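Local coordinates for nitroalkane oxidase (Podospora anserina, PDB 3MKH), which oxidises primary and secondary nitroalkanes to aldehydes or ketones with its FAD cofactor, releasing nitrite and turning molecular oxygen into hydrogen peroxide, at residues V206-V211 against A263-G268. Numbering follows the deposited sequence.
Sequences VMIILV and AKVAFG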
ATOM      1  N   VAL A 206      -8.466 -34.540 -17.959  1.00 25.64           N
ATOM      2  CA  VAL A 206      -8.562 -33.293 -18.730  1.00 25.93           C
ATOM      3  C   VAL A 206      -8.017 -33.415 -20.146  1.00 25.91           C
ATOM      4  O   VAL A 206      -6.918 -33.958 -20.361  1.00 25.76           O
ATOM      5  CB  VAL A 206      -7.907 -32.121 -17.988  1.00 25.85           C
ATOM      6  CG1 VAL A 206      -8.021 -30.832 -18.823  1.00 27.81           C
ATOM      7  CG2 VAL A 206      -8.587 -31.938 -16.653  1.00 22.81           C
ATOM      8  N   MET A 207      -8.809 -32.939 -21.102  1.00 24.40           N
ATOM      9  CA  MET A 207      -8.487 -32.991 -22.521  1.00 22.61           C
ATOM     10  C   MET A 207      -8.605 -31.615 -23.153  1.00 26.15           C
ATOM     11  O   MET A 207      -9.232 -30.723 -22.596  1.00 24.69           O
ATOM     12  CB  MET A 207      -9.477 -33.889 -23.267  1.00 27.67           C
ATOM     13  CG  MET A 207      -9.712 -35.272 -22.706  1.00 29.96           C
ATOM     14  SD  MET A 207     -11.043 -36.106 -23.603  1.00 30.89           S
ATOM     15  CE  MET A 207     -10.318 -36.297 -25.220  1.00 41.94           C
ATOM     16  N   ILE A 208      -8.027 -31.461 -24.338  1.00 23.23           N
ATOM     17  CA  ILE A 208      -8.382 -30.347 -25.211  1.00 23.73           C
ATOM     18  C   ILE A 208      -8.859 -30.921 -26.544  1.00 26.14           C
ATOM     19  O   ILE A 208      -8.170 -31.744 -27.171  1.00 25.77           O
ATOM     20  CB  ILE A 208      -7.204 -29.384 -25.445  1.00 21.65           C
ATOM     21  CG1 ILE A 208      -6.682 -28.847 -24.107  1.00 21.66           C
ATOM     22  CG2 ILE A 208      -7.626 -28.232 -26.385  1.00 23.21           C
ATOM     23  CD1 ILE A 208      -5.499 -27.899 -24.246  1.00 24.89           C
ATOM     24  N   ILE A 209     -10.053 -30.519 -26.963  1.00 23.12           N
ATOM     25  CA  ILE A 209     -10.615 -31.004 -28.228  1.00 23.46           C
ATOM     26  C   ILE A 209     -10.948 -29.818 -29.103  1.00 21.64           C
ATOM     27  O   ILE A 209     -11.577 -28.865 -28.640  1.00 22.23           O
ATOM     28  CB  ILE A 209     -11.900 -31.839 -27.996  1.00 24.14           C
ATOM     29  CG1 ILE A 209     -11.627 -32.939 -26.966  1.00 28.05           C
ATOM     30  CG2 ILE A 209     -12.419 -32.424 -29.299  1.00 24.75           C
ATOM     31  CD1 ILE A 209     -12.776 -33.906 -26.786  1.00 29.24           C
ATOM     32  N   LEU A 210     -10.520 -29.874 -30.361  1.00 22.18           N
ATOM     33  CA  LEU A 210     -10.844 -28.843 -31.326  1.00 20.88           C
ATOM     34  C   LEU A 210     -12.310 -28.914 -31.726  1.00 26.49           C
ATOM     35  O   LEU A 210     -12.883 -29.998 -31.840  1.00 23.72           O
ATOM     36  CB  LEU A 210      -9.947 -28.948 -32.570  1.00 21.92           C
ATOM     37  CG  LEU A 210      -8.439 -28.881 -32.310  1.00 26.08           C
ATOM     38  CD1 LEU A 210      -7.632 -28.920 -33.624  1.00 25.82           C
ATOM     39  CD2 LEU A 210      -8.096 -27.647 -31.452  1.00 24.37           C
ATOM     40  N   VAL A 211     -12.908 -27.743 -31.918  1.00 21.34           N
ATOM     41  CA  VAL A 211     -14.247 -27.622 -32.484  1.00 24.37           C
ATOM     42  C   VAL A 211     -14.240 -26.490 -33.511  1.00 26.51           C
ATOM     43  O   VAL A 211     -13.983 -25.328 -33.173  1.00 26.26           O
ATOM     44  CB  VAL A 211     -15.314 -27.313 -31.402  1.00 22.44           C
ATOM     45  CG1 VAL A 211     -16.689 -27.084 -32.050  1.00 24.36           C
ATOM     46  CG2 VAL A 211     -15.382 -28.440 -30.382  1.00 21.51           C
ATOM     47  N   ALA A 263      -4.516 -30.447 -19.294  1.00 24.66           N
ATOM     48  CA  ALA A 263      -4.255 -29.403 -18.305  1.00 27.83           C
ATOM     49  C   ALA A 263      -2.865 -28.768 -18.471  1.00 31.94           C
ATOM     50  O   ALA A 263      -2.722 -27.540 -18.401  1.00 31.62           O
ATOM     51  CB  ALA A 263      -4.447 -29.947 -16.885  1.00 29.13           C
ATOM     52  N   LYS A 264      -1.847 -29.597 -18.693  1.00 31.07           N
ATOM     53  CA  LYS A 264      -0.476 -29.108 -18.858  1.00 31.27           C
ATOM     54  C   LYS A 264      -0.330 -28.198 -20.085  1.00 27.88           C
ATOM     55  O   LYS A 264       0.395 -27.212 -20.056  1.00 27.71           O
ATOM     56  CB  LYS A 264       0.508 -30.281 -18.948  1.00 31.87           C
ATOM     57  CG  LYS A 264       1.880 -29.914 -19.511  1.00 40.25           C
ATOM     58  CD  LYS A 264       2.636 -31.151 -20.038  1.00 47.57           C
ATOM     59  CE  LYS A 264       4.122 -30.853 -20.273  1.00 53.83           C
ATOM     60  NZ  LYS A 264       4.836 -31.968 -20.969  1.00 54.83           N
ATOM     61  N   VAL A 265      -1.029 -28.526 -21.163  1.00 25.99           N
ATOM     62  CA  VAL A 265      -0.982 -27.687 -22.352  1.00 25.27           C
ATOM     63  C   VAL A 265      -1.746 -26.376 -22.112  1.00 28.95           C
ATOM     64  O   VAL A 265      -1.274 -25.300 -22.494  1.00 27.66           O
ATOM     65  CB  VAL A 265      -1.497 -28.429 -23.610  1.00 28.74           C
ATOM     66  CG1 VAL A 265      -1.734 -27.455 -24.764  1.00 24.43           C
ATOM     67  CG2 VAL A 265      -0.515 -29.526 -24.026  1.00 24.81           C
ATOM     68  N   ALA A 266      -2.906 -26.451 -21.466  1.00 24.25           N
ATOM     69  CA  ALA A 266      -3.679 -25.223 -21.203  1.00 27.04           C
ATOM     70  C   ALA A 266      -2.875 -24.250 -20.337  1.00 26.35           C
ATOM     71  O   ALA A 266      -2.793 -23.050 -20.620  1.00 27.69           O
ATOM     72  CB  ALA A 266      -5.011 -25.548 -20.547  1.00 26.55           C
ATOM     73  N   PHE A 267      -2.275 -24.774 -19.279  1.00 27.71           N
ATOM     74  CA  PHE A 267      -1.492 -23.947 -18.380  1.00 27.92           C
ATOM     75  C   PHE A 267      -0.212 -23.493 -19.056  1.00 25.53           C
ATOM     76  O   PHE A 267       0.326 -22.455 -18.715  1.00 29.82           O
ATOM     77  CB  PHE A 267      -1.214 -24.680 -17.062  1.00 29.06           C
ATOM     78  CG  PHE A 267      -2.431 -24.796 -16.182  1.00 36.79           C
ATOM     79  CD1 PHE A 267      -3.245 -23.704 -15.972  1.00 35.81           C
ATOM     80  CD2 PHE A 267      -2.758 -25.991 -15.570  1.00 41.77           C
ATOM     81  CE1 PHE A 267      -4.379 -23.790 -15.166  1.00 40.59           C
ATOM     82  CE2 PHE A 267      -3.883 -26.086 -14.768  1.00 44.38           C
ATOM     83  CZ  PHE A 267      -4.696 -24.980 -14.568  1.00 41.28           C
ATOM     84  N   GLY A 268       0.271 -24.271 -20.017  1.00 28.04           N
ATOM     85  CA  GLY A 268       1.410 -23.850 -20.810  1.00 27.08           C
ATOM     86  C   GLY A 268       1.027 -22.627 -21.620  1.00 24.87           C
ATOM     87  O   GLY A 268       1.786 -21.656 -21.710  1.00 25.84           O
TER
HETATM   88  O   HOH W   1      -4.576 -33.069 -18.000  1.00 29.27           O
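Val-206 and Ile-208 each place a methyl group over the face of a backbone amide at the start of helix 262-298, the flat groups of this contact being peptide units and not aromatic rings. Val-206 CG1 stands 3.6 Å from Ala-263 N, almost squarely above the plane set by the N–CA bond and the direction from that nitrogen to the water. At its edge the same amide donates to this water, with Ala-263 N 2.9 Å from the oxygen; the water also lies 3.4 Å from Val-206 O, at most a weak bond, so any bridge to the strand is tentative. Ile-208 CD1 lies over one face of the Val-265–Ala-266 peptide, near its nitrogen end, 4.1 Å from Ala-266 N.

The remaining contacts are between aliphatic groups. With its CG1 beside the backbone N and the chain then fully extended (chi2 179°), Ile-208 reaches the helix with its terminal methyl alone. CD1 meets Val-265 CG1 at 3.8 Å, the two side chains meeting at a slant, and approaches Ala-266 CB more loosely at 4.4 Å. Val-206 CG1 also touches Ala-263 CB; the small alanine side chains are consistent with the close approach of methyls to the helix backbone.

The axes of segments 206-211 and 263-268 come within 8.0 Å, at 68° to each other. The contact joins the beta-sheet domain of the acyl-CoA dehydrogenase fold to the first helix of its C-terminal helical domain. Close to Ala-266 is the FAD-binding residue Phe-134, their side chains about 4 Å apart, while Phe-267 meets His-409 edge-to-face. Strand 206-212 runs antiparallel to both 184-191 and 255-257, and Val-206 also makes backbone hydrogen bonds with Gly-260, in the link after strand 255-257, and with Gly-262, the first residue of helix 262-298.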